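Local coordinates for protein vibralactone Cyclase (Boreostereum vibrans, PDB 6KD0) that probably catalyses the cyclization that forms the fused bicyclic beta-lactone of vibralactone, using an alpha/beta-hydrolase fold, at residues 141-146 with 256-261; 186-191 with 265-270; 210-215 with 261-266; 229-234 with 282-287. One frame throughout, in Å; residues are numbered along the deposited sequence.

Contact 1: residues 141-146 with 256-261; sequences SSPTGA and DPSFSP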
loop_
_atom_site.group_PDB
_atom_site.type_symbol
_atom_site.label_atom_id
_atom_site.label_comp_id
_atom_site.label_asym_id
_atom_site.label_seq_id
_atom_site.Cartn_x
_atom_site.Cartn_y
_atom_site.Cartn_z
ATOM N N SER A 141 -7.193 -18.128 0.517
ATOM C CA SER A 141 -6.499 -17.950 -0.765
ATOM C C SER A 141 -7.016 -16.723 -1.507
ATOM O O SER A 141 -8.178 -16.332 -1.346
ATOM C CB SER A 141 -6.691 -19.182 -1.656
ATOM O OG SER A 141 -6.205 -20.321 -0.980
ATOM N N SER A 142 -6.153 -16.138 -2.348
ATOM C CA SER A 142 -6.589 -15.102 -3.279
ATOM C C SER A 142 -7.738 -15.641 -4.133
ATOM O O SER A 142 -7.671 -16.780 -4.594
ATOM C CB SER A 142 -5.422 -14.671 -4.178
ATOM O OG SER A 142 -5.865 -13.844 -5.258
ATOM N N PRO A 143 -8.782 -14.851 -4.410
ATOM C CA PRO A 143 -8.916 -13.417 -4.146
ATOM C C PRO A 143 -9.691 -13.038 -2.891
ATOM O O PRO A 143 -10.340 -11.981 -2.880
ATOM C CB PRO A 143 -9.658 -12.922 -5.387
ATOM C CG PRO A 143 -10.564 -14.085 -5.747
ATOM C CD PRO A 143 -9.883 -15.351 -5.257
ATOM N N THR A 144 -9.580 -13.806 -1.808
ATOM C CA THR A 144 -10.348 -13.461 -0.612
ATOM C C THR A 144 -9.909 -12.123 -0.042
ATOM O O THR A 144 -10.745 -11.274 0.287
ATOM C CB THR A 144 -10.237 -14.555 0.443
ATOM O OG1 THR A 144 -10.781 -15.755 -0.115
ATOM C CG2 THR A 144 -11.014 -14.147 1.698
ATOM N N GLY A 145 -8.599 -11.911 0.075
ATOM C CA GLY A 145 -8.115 -10.642 0.602
ATOM C C GLY A 145 -8.577 -9.459 -0.226
ATOM O O GLY A 145 -9.057 -8.451 0.312
ATOM N N ALA A 146 -8.472 -9.581 -1.555
ATOM C CA ALA A 146 -8.908 -8.519 -2.455
ATOM C C ALA A 146 -10.403 -8.249 -2.320
ATOM O O ALA A 146 -10.839 -7.089 -2.306
ATOM C CB ALA A 146 -8.540 -8.878 -3.894
ATOM N N ASP A 256 -5.224 -14.235 -13.816
ATOM C CA ASP A 256 -6.440 -13.462 -13.627
ATOM C C ASP A 256 -6.106 -12.106 -13.007
ATOM O O ASP A 256 -5.267 -12.024 -12.105
ATOM C CB ASP A 256 -7.418 -14.212 -12.734
ATOM C CG ASP A 256 -8.803 -13.591 -12.755
ATOM O OD1 ASP A 256 -9.612 -13.946 -13.639
ATOM O OD2 ASP A 256 -9.063 -12.710 -11.914
ATOM N N PRO A 257 -6.740 -11.028 -13.465
ATOM C CA PRO A 257 -6.468 -9.710 -12.867
ATOM C C PRO A 257 -6.797 -9.627 -11.384
ATOM O O PRO A 257 -6.244 -8.753 -10.702
ATOM C CB PRO A 257 -7.353 -8.753 -13.685
ATOM C CG PRO A 257 -7.663 -9.469 -14.956
ATOM C CD PRO A 257 -7.656 -10.947 -14.619
ATOM N N SER A 258 -7.681 -10.492 -10.869
ATOM C CA SER A 258 -7.971 -10.498 -9.436
ATOM C C SER A 258 -6.763 -10.904 -8.603
ATOM O O SER A 258 -6.791 -10.730 -7.378
ATOM C CB SER A 258 -9.158 -11.406 -9.104
ATOM O OG SER A 258 -8.830 -12.793 -9.173
ATOM N N PHE A 259 -5.713 -11.444 -9.228
ATOM C CA PHE A 259 -4.428 -11.626 -8.560
ATOM C C PHE A 259 -3.337 -10.719 -9.112
ATOM O O PHE A 259 -2.576 -10.127 -8.339
ATOM C CB PHE A 259 -3.960 -13.091 -8.640
ATOM C CG PHE A 259 -2.676 -13.334 -7.892
ATOM C CD1 PHE A 259 -2.688 -13.537 -6.523
ATOM C CD2 PHE A 259 -1.454 -13.301 -8.548
ATOM C CE1 PHE A 259 -1.502 -13.733 -5.822
ATOM C CE2 PHE A 259 -0.268 -13.482 -7.852
ATOM C CZ PHE A 259 -0.293 -13.702 -6.489
ATOM N N SER A 260 -3.249 -10.589 -10.438
ATOM C CA SER A 260 -2.193 -9.863 -11.138
ATOM C C SER A 260 -2.794 -8.607 -11.744
ATOM O O SER A 260 -3.244 -8.635 -12.900
ATOM C CB SER A 260 -1.584 -10.735 -12.235
ATOM O OG SER A 260 -0.976 -11.878 -11.692
ATOM N N PRO A 261 -2.808 -7.480 -11.028
ATOM C CA PRO A 261 -3.487 -6.284 -11.557
ATOM C C PRO A 261 -2.870 -5.730 -12.832
ATOM O O PRO A 261 -3.553 -4.994 -13.552
ATOM C CB PRO A 261 -3.381 -5.279 -10.402
ATOM C CG PRO A 261 -2.225 -5.780 -9.562
ATOM C CD PRO A 261 -2.316 -7.275 -9.655
HETATM O O HOH W 1 -5.566 -11.197 -4.993
HETATM O O HOH W 2 -7.204 -14.591 -7.667
#

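Contact 2: residues 186-191 with 265-270; sequences AAHWAR and PSHANL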
loop_
_atom_site.group_PDB
_atom_site.type_symbol
_atom_site.label_atom_id
_atom_site.label_comp_id
_atom_site.label_asym_id
_atom_site.label_seq_id
_atom_site.Cartn_x
_atom_site.Cartn_y
_atom_site.Cartn_z
ATOM N N ALA A 186 -8.624 -3.222 -6.476
ATOM C CA ALA A 186 -9.861 -2.553 -6.081
ATOM C C ALA A 186 -10.158 -1.358 -6.973
ATOM O O ALA A 186 -11.320 -1.082 -7.276
ATOM C CB ALA A 186 -9.796 -2.123 -4.615
ATOM N N ALA A 187 -9.129 -0.620 -7.379
ATOM C CA ALA A 187 -9.356 0.568 -8.205
ATOM C C ALA A 187 -9.892 0.198 -9.589
ATOM O O ALA A 187 -10.785 0.884 -10.124
ATOM C CB ALA A 187 -8.059 1.369 -8.315
ATOM N N HIS A 188 -9.389 -0.898 -10.178
ATOM C CA HIS A 188 -9.988 -1.337 -11.448
ATOM C C HIS A 188 -11.448 -1.747 -11.259
ATOM O O HIS A 188 -12.345 -1.327 -12.025
ATOM C CB HIS A 188 -9.208 -2.498 -12.046
ATOM C CG HIS A 188 -7.880 -2.104 -12.596
ATOM N ND1 HIS A 188 -6.795 -1.847 -11.788
ATOM C CD2 HIS A 188 -7.457 -1.925 -13.871
ATOM C CE1 HIS A 188 -5.754 -1.541 -12.540
ATOM N NE2 HIS A 188 -6.130 -1.575 -13.808
ATOM N N TRP A 189 -11.696 -2.595 -10.252
ATOM C CA TRP A 189 -13.060 -3.028 -9.959
ATOM C C TRP A 189 -13.997 -1.840 -9.762
ATOM O O TRP A 189 -15.116 -1.823 -10.286
ATOM C CB TRP A 189 -13.067 -3.921 -8.725
ATOM C CG TRP A 189 -12.508 -5.278 -8.959
ATOM C CD1 TRP A 189 -12.225 -5.859 -10.162
ATOM C CD2 TRP A 189 -12.194 -6.241 -7.959
ATOM N NE1 TRP A 189 -11.733 -7.125 -9.968
ATOM C CE2 TRP A 189 -11.718 -7.388 -8.620
ATOM C CE3 TRP A 189 -12.274 -6.245 -6.562
ATOM C CZ2 TRP A 189 -11.335 -8.541 -7.933
ATOM C CZ3 TRP A 189 -11.879 -7.385 -5.878
ATOM C CH2 TRP A 189 -11.411 -8.516 -6.565
ATOM N N ALA A 190 -13.549 -0.834 -9.011
ATOM C CA ALA A 190 -14.399 0.306 -8.690
ATOM C C ALA A 190 -14.675 1.140 -9.929
ATOM O O ALA A 190 -15.782 1.677 -10.089
ATOM C CB ALA A 190 -13.741 1.156 -7.597
ATOM N N ARG A 191 -13.673 1.270 -10.811
ATOM C CA ARG A 191 -13.894 1.973 -12.064
ATOM C C ARG A 191 -15.054 1.351 -12.811
ATOM O O ARG A 191 -15.925 2.060 -13.329
ATOM C CB ARG A 191 -12.630 1.934 -12.924
ATOM C CG ARG A 191 -12.828 2.534 -14.307
ATOM C CD ARG A 191 -11.712 2.100 -15.236
ATOM N NE ARG A 191 -11.706 0.646 -15.378
ATOM C CZ ARG A 191 -10.691 -0.063 -15.862
ATOM N NH1 ARG A 191 -9.587 0.544 -16.276
ATOM N NH2 ARG A 191 -10.790 -1.384 -15.944
ATOM N N PRO A 265 -7.563 -6.010 -18.575
ATOM C CA PRO A 265 -7.598 -5.670 -20.008
ATOM C C PRO A 265 -7.397 -4.193 -20.285
ATOM O O PRO A 265 -6.813 -3.835 -21.315
ATOM C CB PRO A 265 -8.993 -6.134 -20.441
ATOM C CG PRO A 265 -9.369 -7.193 -19.443
ATOM C CD PRO A 265 -8.732 -6.796 -18.148
ATOM N N SER A 266 -7.845 -3.319 -19.402
ATOM C CA SER A 266 -7.706 -1.893 -19.620
ATOM C C SER A 266 -7.260 -1.190 -18.348
ATOM O O SER A 266 -7.773 -1.465 -17.254
ATOM C CB SER A 266 -9.016 -1.290 -20.098
ATOM O OG SER A 266 -8.919 0.116 -20.083
ATOM N N HIS A 267 -6.294 -0.283 -18.503
ATOM C CA HIS A 267 -5.862 0.594 -17.422
ATOM C C HIS A 267 -6.294 2.031 -17.654
ATOM O O HIS A 267 -5.798 2.932 -16.974
ATOM C CB HIS A 267 -4.343 0.540 -17.234
ATOM C CG HIS A 267 -3.825 -0.832 -16.946
ATOM N ND1 HIS A 267 -4.175 -1.533 -15.813
ATOM C CD2 HIS A 267 -2.994 -1.639 -17.648
ATOM C CE1 HIS A 267 -3.582 -2.714 -15.829
ATOM N NE2 HIS A 267 -2.864 -2.807 -16.932
ATOM N N ALA A 268 -7.203 2.271 -18.599
ATOM C CA ALA A 268 -7.693 3.627 -18.816
ATOM C C ALA A 268 -8.666 4.012 -17.710
ATOM O O ALA A 268 -9.282 3.153 -17.066
ATOM C CB ALA A 268 -8.385 3.753 -20.179
ATOM N N ASN A 269 -8.779 5.320 -17.480
ATOM C CA ASN A 269 -9.818 5.883 -16.627
ATOM C C ASN A 269 -9.657 5.461 -15.158
ATOM O O ASN A 269 -10.628 5.456 -14.396
ATOM C CB ASN A 269 -11.212 5.510 -17.154
ATOM C CG ASN A 269 -12.308 6.407 -16.600
ATOM O OD1 ASN A 269 -12.054 7.561 -16.239
ATOM N ND2 ASN A 269 -13.535 5.876 -16.514
ATOM N N LEU A 270 -8.431 5.103 -14.753
ATOM C CA LEU A 270 -8.100 4.883 -13.357
ATOM C C LEU A 270 -7.885 6.227 -12.676
ATOM O O LEU A 270 -7.706 7.246 -13.351
ATOM C CB LEU A 270 -6.837 4.032 -13.244
ATOM C CG LEU A 270 -6.964 2.598 -13.757
ATOM C CD1 LEU A 270 -5.611 1.916 -13.745
ATOM C CD2 LEU A 270 -7.949 1.823 -12.914
HETATM O O HOH W 3 -10.276 -3.791 -17.690
#

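Contact 3: residues 210-215 with 261-266; sequences PTCHPE and PLLFPS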
loop_
_atom_site.group_PDB
_atom_site.type_symbol
_atom_site.label_atom_id
_atom_site.label_comp_id
_atom_site.label_asym_id
_atom_site.label_seq_id
_atom_site.Cartn_x
_atom_site.Cartn_y
_atom_site.Cartn_z
ATOM N N PRO A 210 3.627 -5.550 -5.455
ATOM C CA PRO A 210 3.651 -6.560 -6.519
ATOM C C PRO A 210 2.515 -6.261 -7.483
ATOM O O PRO A 210 1.480 -5.714 -7.095
ATOM C CB PRO A 210 3.435 -7.891 -5.778
ATOM C CG PRO A 210 2.715 -7.500 -4.490
ATOM C CD PRO A 210 3.083 -6.070 -4.180
ATOM N N THR A 211 2.742 -6.548 -8.769
ATOM C CA THR A 211 1.734 -6.278 -9.791
ATOM C C THR A 211 1.418 -7.473 -10.669
ATOM O O THR A 211 0.395 -7.439 -11.366
ATOM C CB THR A 211 2.165 -5.115 -10.695
ATOM O OG1 THR A 211 3.328 -5.505 -11.438
ATOM C CG2 THR A 211 2.484 -3.882 -9.857
ATOM N N CYS A 212 2.232 -8.524 -10.658
ATOM C CA CYS A 212 2.001 -9.622 -11.581
ATOM C C CYS A 212 2.699 -10.867 -11.071
ATOM O O CYS A 212 3.875 -10.811 -10.698
ATOM C CB CYS A 212 2.513 -9.265 -12.990
ATOM S SG CYS A 212 1.940 -10.412 -14.243
ATOM N N HIS A 213 1.978 -11.980 -11.066
ATOM C CA HIS A 213 2.594 -13.269 -10.821
ATOM C C HIS A 213 3.707 -13.519 -11.845
ATOM O O HIS A 213 3.509 -13.268 -13.044
ATOM C CB HIS A 213 1.534 -14.364 -10.902
ATOM C CG HIS A 213 1.943 -15.647 -10.255
ATOM N ND1 HIS A 213 2.985 -16.416 -10.728
ATOM C CD2 HIS A 213 1.447 -16.302 -9.177
ATOM C CE1 HIS A 213 3.116 -17.489 -9.965
ATOM N NE2 HIS A 213 2.196 -17.442 -9.017
ATOM N N PRO A 214 4.874 -13.999 -11.425
ATOM C CA PRO A 214 5.956 -14.258 -12.396
ATOM C C PRO A 214 5.564 -15.221 -13.501
ATOM O O PRO A 214 6.022 -15.086 -14.645
ATOM C CB PRO A 214 7.072 -14.831 -11.512
ATOM C CG PRO A 214 6.826 -14.216 -10.173
ATOM C CD PRO A 214 5.325 -14.166 -10.031
ATOM N N GLU A 215 4.717 -16.198 -13.199
ATOM C CA GLU A 215 4.294 -17.140 -14.224
ATOM C C GLU A 215 3.298 -16.536 -15.203
ATOM O O GLU A 215 3.006 -17.165 -16.223
ATOM C CB GLU A 215 3.726 -18.392 -13.557
ATOM C CG GLU A 215 4.756 -19.050 -12.636
ATOM C CD GLU A 215 4.315 -20.396 -12.096
ATOM O OE1 GLU A 215 5.193 -21.176 -11.663
ATOM O OE2 GLU A 215 3.096 -20.669 -12.094
ATOM N N PRO A 261 -2.808 -7.480 -11.028
ATOM C CA PRO A 261 -3.487 -6.284 -11.557
ATOM C C PRO A 261 -2.870 -5.730 -12.832
ATOM O O PRO A 261 -3.553 -4.994 -13.552
ATOM C CB PRO A 261 -3.381 -5.279 -10.402
ATOM C CG PRO A 261 -2.225 -5.780 -9.562
ATOM C CD PRO A 261 -2.316 -7.275 -9.655
ATOM N N LEU A 262 -1.590 -6.021 -13.104
ATOM C CA LEU A 262 -0.974 -5.680 -14.381
ATOM C C LEU A 262 -1.805 -6.159 -15.566
ATOM O O LEU A 262 -1.787 -5.525 -16.632
ATOM C CB LEU A 262 0.428 -6.291 -14.464
ATOM C CG LEU A 262 1.322 -5.874 -15.631
ATOM C CD1 LEU A 262 1.895 -4.475 -15.364
ATOM C CD2 LEU A 262 2.446 -6.884 -15.828
ATOM N N LEU A 263 -2.547 -7.256 -15.395
ATOM C CA LEU A 263 -3.202 -7.971 -16.484
ATOM C C LEU A 263 -4.680 -7.604 -16.679
ATOM O O LEU A 263 -5.367 -8.270 -17.464
ATOM C CB LEU A 263 -3.085 -9.480 -16.251
ATOM C CG LEU A 263 -1.648 -9.981 -16.059
ATOM C CD1 LEU A 263 -1.599 -11.489 -15.876
ATOM C CD2 LEU A 263 -0.759 -9.558 -17.240
ATOM N N PHE A 264 -5.192 -6.593 -15.988
ATOM C CA PHE A 264 -6.508 -6.079 -16.359
ATOM C C PHE A 264 -6.502 -5.687 -17.832
ATOM O O PHE A 264 -5.525 -5.098 -18.314
ATOM C CB PHE A 264 -6.908 -4.869 -15.509
ATOM C CG PHE A 264 -7.533 -5.242 -14.204
ATOM C CD1 PHE A 264 -8.872 -5.579 -14.136
ATOM C CD2 PHE A 264 -6.768 -5.290 -13.046
ATOM C CE1 PHE A 264 -9.455 -5.932 -12.936
ATOM C CE2 PHE A 264 -7.345 -5.654 -11.838
ATOM C CZ PHE A 264 -8.686 -5.979 -11.783
ATOM N N PRO A 265 -7.563 -6.010 -18.575
ATOM C CA PRO A 265 -7.598 -5.670 -20.008
ATOM C C PRO A 265 -7.397 -4.193 -20.285
ATOM O O PRO A 265 -6.813 -3.835 -21.315
ATOM C CB PRO A 265 -8.993 -6.134 -20.441
ATOM C CG PRO A 265 -9.369 -7.193 -19.443
ATOM C CD PRO A 265 -8.732 -6.796 -18.148
ATOM N N SER A 266 -7.845 -3.319 -19.402
ATOM C CA SER A 266 -7.706 -1.893 -19.620
ATOM C C SER A 266 -7.260 -1.190 -18.348
ATOM O O SER A 266 -7.773 -1.465 -17.254
ATOM C CB SER A 266 -9.016 -1.290 -20.098
ATOM O OG SER A 266 -8.919 0.116 -20.083
#

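Contact 4: residues 229-234 with 282-287; sequences EECRDA and PLRDEG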
loop_
_atom_site.group_PDB
_atom_site.type_symbol
_atom_site.label_atom_id
_atom_site.label_comp_id
_atom_site.label_asym_id
_atom_site.label_seq_id
_atom_site.Cartn_x
_atom_site.Cartn_y
_atom_site.Cartn_z
ATOM N N GLU A 229 16.078 -10.693 -10.700
ATOM C CA GLU A 229 17.366 -11.378 -10.626
ATOM C C GLU A 229 18.458 -10.479 -10.050
ATOM O O GLU A 229 19.243 -10.914 -9.196
ATOM C CB GLU A 229 17.783 -11.863 -12.017
ATOM C CG GLU A 229 16.896 -12.940 -12.594
ATOM C CD GLU A 229 16.828 -14.168 -11.715
ATOM O OE1 GLU A 229 17.875 -14.562 -11.150
ATOM O OE2 GLU A 229 15.727 -14.744 -11.597
ATOM N N GLU A 230 18.512 -9.226 -10.512
ATOM C CA GLU A 230 19.543 -8.296 -10.052
ATOM C C GLU A 230 19.435 -8.052 -8.550
ATOM O O GLU A 230 20.454 -7.949 -7.857
ATOM C CB GLU A 230 19.455 -6.981 -10.837
ATOM C CG GLU A 230 19.959 -5.720 -10.091
ATOM C CD GLU A 230 19.298 -4.417 -10.576
ATOM O OE1 GLU A 230 19.473 -3.357 -9.914
ATOM O OE2 GLU A 230 18.602 -4.453 -11.621
ATOM N N CYS A 231 18.211 -7.988 -8.019
ATOM C CA CYS A 231 17.982 -7.790 -6.594
ATOM C C CYS A 231 17.489 -9.059 -5.904
ATOM O O CYS A 231 16.789 -8.983 -4.891
ATOM C CB CYS A 231 16.984 -6.652 -6.383
ATOM S SG CYS A 231 17.520 -5.088 -7.103
ATOM N N ARG A 232 17.841 -10.238 -6.433
ATOM C CA ARG A 232 17.287 -11.464 -5.880
ATOM C C ARG A 232 17.691 -11.691 -4.431
ATOM O O ARG A 232 17.010 -12.444 -3.731
ATOM C CB ARG A 232 17.708 -12.662 -6.727
ATOM C CG ARG A 232 19.199 -12.935 -6.710
ATOM C CD ARG A 232 19.544 -13.961 -7.776
ATOM N NE ARG A 232 20.972 -14.258 -7.790
ATOM C CZ ARG A 232 21.886 -13.518 -8.411
ATOM N NH1 ARG A 232 21.526 -12.427 -9.074
ATOM N NH2 ARG A 232 23.163 -13.870 -8.364
ATOM N N ASP A 233 18.775 -11.068 -3.955
ATOM C CA ASP A 233 19.187 -11.222 -2.561
ATOM C C ASP A 233 19.135 -9.901 -1.797
ATOM O O ASP A 233 19.897 -9.703 -0.848
ATOM C CB ASP A 233 20.585 -11.828 -2.465
ATOM C CG ASP A 233 20.663 -13.220 -3.070
ATOM O OD1 ASP A 233 19.796 -14.049 -2.743
ATOM O OD2 ASP A 233 21.599 -13.476 -3.867
ATOM N N ALA A 234 18.223 -9.004 -2.171
ATOM C CA ALA A 234 18.206 -7.681 -1.567
ATOM C C ALA A 234 17.787 -7.772 -0.100
ATOM O O ALA A 234 17.045 -8.678 0.290
ATOM C CB ALA A 234 17.260 -6.751 -2.317
ATOM N N PRO A 282 13.496 -6.640 -5.486
ATOM C CA PRO A 282 13.151 -7.507 -6.632
ATOM C C PRO A 282 11.828 -7.145 -7.288
ATOM O O PRO A 282 11.658 -7.384 -8.493
ATOM C CB PRO A 282 13.100 -8.911 -6.009
ATOM C CG PRO A 282 12.818 -8.662 -4.551
ATOM C CD PRO A 282 13.587 -7.406 -4.228
ATOM N N LEU A 283 10.887 -6.571 -6.539
ATOM C CA LEU A 283 9.594 -6.150 -7.083
ATOM C C LEU A 283 9.646 -4.797 -7.786
ATOM O O LEU A 283 8.598 -4.295 -8.210
ATOM C CB LEU A 283 8.553 -6.073 -5.953
ATOM C CG LEU A 283 8.153 -7.362 -5.252
ATOM C CD1 LEU A 283 7.011 -7.105 -4.235
ATOM C CD2 LEU A 283 7.752 -8.434 -6.248
ATOM N N ARG A 284 10.827 -4.182 -7.902
ATOM C CA ARG A 284 10.893 -2.825 -8.434
ATOM C C ARG A 284 10.356 -2.755 -9.858
ATOM O O ARG A 284 9.518 -1.902 -10.177
ATOM C CB ARG A 284 12.333 -2.306 -8.383
ATOM C CG ARG A 284 12.506 -0.904 -8.965
ATOM C CD ARG A 284 13.996 -0.603 -9.232
ATOM N NE ARG A 284 14.517 -1.370 -10.367
ATOM C CZ ARG A 284 15.714 -1.950 -10.413
ATOM N NH1 ARG A 284 16.541 -1.885 -9.375
ATOM N NH2 ARG A 284 16.087 -2.602 -11.507
ATOM N N ASP A 285 10.827 -3.642 -10.730
ATOM C CA ASP A 285 10.567 -3.449 -12.153
ATOM C C ASP A 285 9.126 -3.786 -12.545
ATOM O O ASP A 285 8.578 -3.132 -13.440
ATOM C CB ASP A 285 11.588 -4.229 -12.979
ATOM C CG ASP A 285 12.962 -3.551 -12.993
ATOM O OD1 ASP A 285 13.047 -2.342 -12.672
ATOM O OD2 ASP A 285 13.957 -4.227 -13.291
ATOM N N GLU A 286 8.469 -4.750 -11.891
ATOM C CA GLU A 286 7.059 -4.955 -12.225
ATOM C C GLU A 286 6.211 -3.771 -11.781
ATOM O O GLU A 286 5.196 -3.459 -12.420
ATOM C CB GLU A 286 6.538 -6.267 -11.635
ATOM C CG GLU A 286 6.491 -6.337 -10.119
ATOM C CD GLU A 286 6.215 -7.756 -9.648
ATOM O OE1 GLU A 286 5.083 -8.039 -9.184
ATOM O OE2 GLU A 286 7.125 -8.597 -9.782
ATOM N N GLY A 287 6.627 -3.072 -10.722
ATOM C CA GLY A 287 5.947 -1.844 -10.350
ATOM C C GLY A 287 6.191 -0.723 -11.346
ATOM O O GLY A 287 5.269 0.016 -11.712
#

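Contact 1: residues 141-146 with 256-261
S142 and P143 meet S258 and F259 where the start of helix 144-158 of this alpha/beta-hydrolase fold faces the loop between helix 239-249 and strand 273-278. S142 OG reaches the rim of the F259 ring and lies 3.4 Å from F259 CD1, near the ring plane. With OG anti to the backbone N (chi1 169°), the hydroxyl is placed beside the F259 ring and within reach of two waters. Beside it, P143 CB packs against S258, 3.9 Å from S258 OG. No direct hydrogen bond joins the two segments. The two waters do the polar work instead. One lies 2.7 Å from S142 OG and donates to S258 O. The other lies 2.9 Å from the same S142 OG and donates to S258 OG.

Each side is set by its own turn. P143 follows a cis peptide bond and takes the N-cap position of the helix. T144 N and T144 OG1 both donate to S141 O. Farther out, F259 packs on N246 and A249 of helix 239-249, and its ring meets that of W106. On the loop side D256 makes an Asx turn. Its OD2 takes S258 N and S258 OG, each at 2.8 Å, from opposite faces of the carboxylate plane.

Contact 2: residues 186-191 with 265-270
H188 and R191, one turn apart on helix 178-192, grip the loop 265-270. Both take part in the tight packing. H188 NE2 and H267 ND1 share a hydrogen bond of 2.8 Å, and either nitrogen could be the donor. The two imidazoles meet rim to rim, with planes at 79°. L270 CD2 sits over one face of the H188 ring, 3.8 Å from its centroid and almost on the normal, in a CH-pi contact. H188 ND1 is held by L184 O of its own helix, and F264 stacks with the ring, so its rotation is fixed.

The R191 chain bends at chi3 (61°) and brings the guanidinium to two carbonyls. R191 NH1 bonds A268 O at 2.7 Å and S266 O at 2.9 Å. R191 NH2 adds a longer bond to S266 O, 3.3 Å. Both nitrogens come to S266 O from one face of its carbonyl plane.

The outer edge is looser. A water there accepts from S266 N and weakly from R191 NH2. N269 is exposed and only brushes the R191 chain.

The loop leads into strand 273-278. H267 and L270 also pack on Y290 of helix 284-296, so this loop is wedged between that helix and helix 178-192.

Contact 3: residues 210-215 with 261-266
Two loops on the alpha/beta-hydrolase scaffold meet here: 210-215, which follows strand 203-207, and the short 3-10 turn 261-263. Their one direct hydrogen bond runs from L262 N to T211 O, 3.0 Å long and nearly straight at 166°. The donor is tilted 16° from the carbonyl plane. The P261 ring lies beside the same oxygen, with P261 CD 3.2 Å from T211 O. P261 N has no hydrogen to give. T211 O is therefore bonded by the next residue and flanked by the proline ring.

The rest is apolar. C212 CB packs on L262 CD2 at 3.7 Å. C212 SG is anti to the backbone N (chi1 -167°), which sets the sulfur beside L263, 4.0 Å from L263 CD1. C212 thus touches both leucines of the turn. L262 CB also touches T211 O, at 3.3 Å.

P261 packs on N181, L184 and I185 as well. With an alanine here, CG and CD would be gone, which would probably open a gap between T211 and helix 178-192 and make the start of the turn less rigid.

Loop 210-215 is also held by E286 of helix 284-296, whose OE1 accepts from T211 N and C212 N. P210 O accepts from N181 ND2. L262 packs on Y290 and L293. The two loops thus lie between helix 178-192 on one hand and helix 284-296 on the other.

Contact 4: residues 229-234 with 282-287
E230 and R284 cross at about a right angle, and their charged ends meet in a two-pronged salt bridge. The carboxylate and guanidinium planes are turned 46° against each other, so the pairing is not coplanar. R284 NH2 makes the shorter bond, 3.1 Å to E230 OE2, on its syn side but tilted from the carboxylate plane. R284 NH1 points to E230 OE1 at 3.3 Å, a weak bond though nearly straight. E230 OE1 also bonds S12 OG.

The bend of R284 at chi3 (71°) leaves its NE side facing D285. R284 NE bonds D285 OD1 at 2.9 Å and R284 NH2 bonds D285 OD2 at 3.2 Å, a side-on grip. The guanidinium offers two adjoining edges to two carboxylates, and its charge probably offsets both. NH1 has a further partner in G279 O. A methionine in place of R284 would probably leave E230 and D285 without their shared positive partner, and the E230 side chain freer to turn.

Next to the charged group the packing is apolar. C231 CB lies 3.6 Å from P282 N and 4.1 Å from P282 CD. A234 CB comes to 4.2 Å from P282 CD. C231 and A234 are the ends of a type I beta turn, and the P282 ring sits against both.

P282 follows D281, the acid of a probable Ser-His-Asp triad with S177 and H311. The contact joins the end of helix 227-230 to the start of helix 284-296, just after strand 273-278. P282 also packs on V242 of helix 239-249.

How the contacts relate
Contacts 1, 2 and 3 lie along one loop, 256-270, between helix 239-249 and strand 273-278. Contacts 1 and 3 share P261, and contacts 2 and 3 share P265 and S266. H267 NE2 ties contact 2 to contact 3 through L262 O, and S260 OG ties contact 1 to H213. Contact 4 stands apart, about 25 Å from contact 2 between centres, but E286 links its helix to contact 3. Contacts 3 and 4 are mostly buried, while 1 and 2 are partly so. Their chemistry differs: water bridges in contact 1, histidine and arginine bonds in contact 2, backbone and apolar packing in contact 3, a salt-bridge network in contact 4.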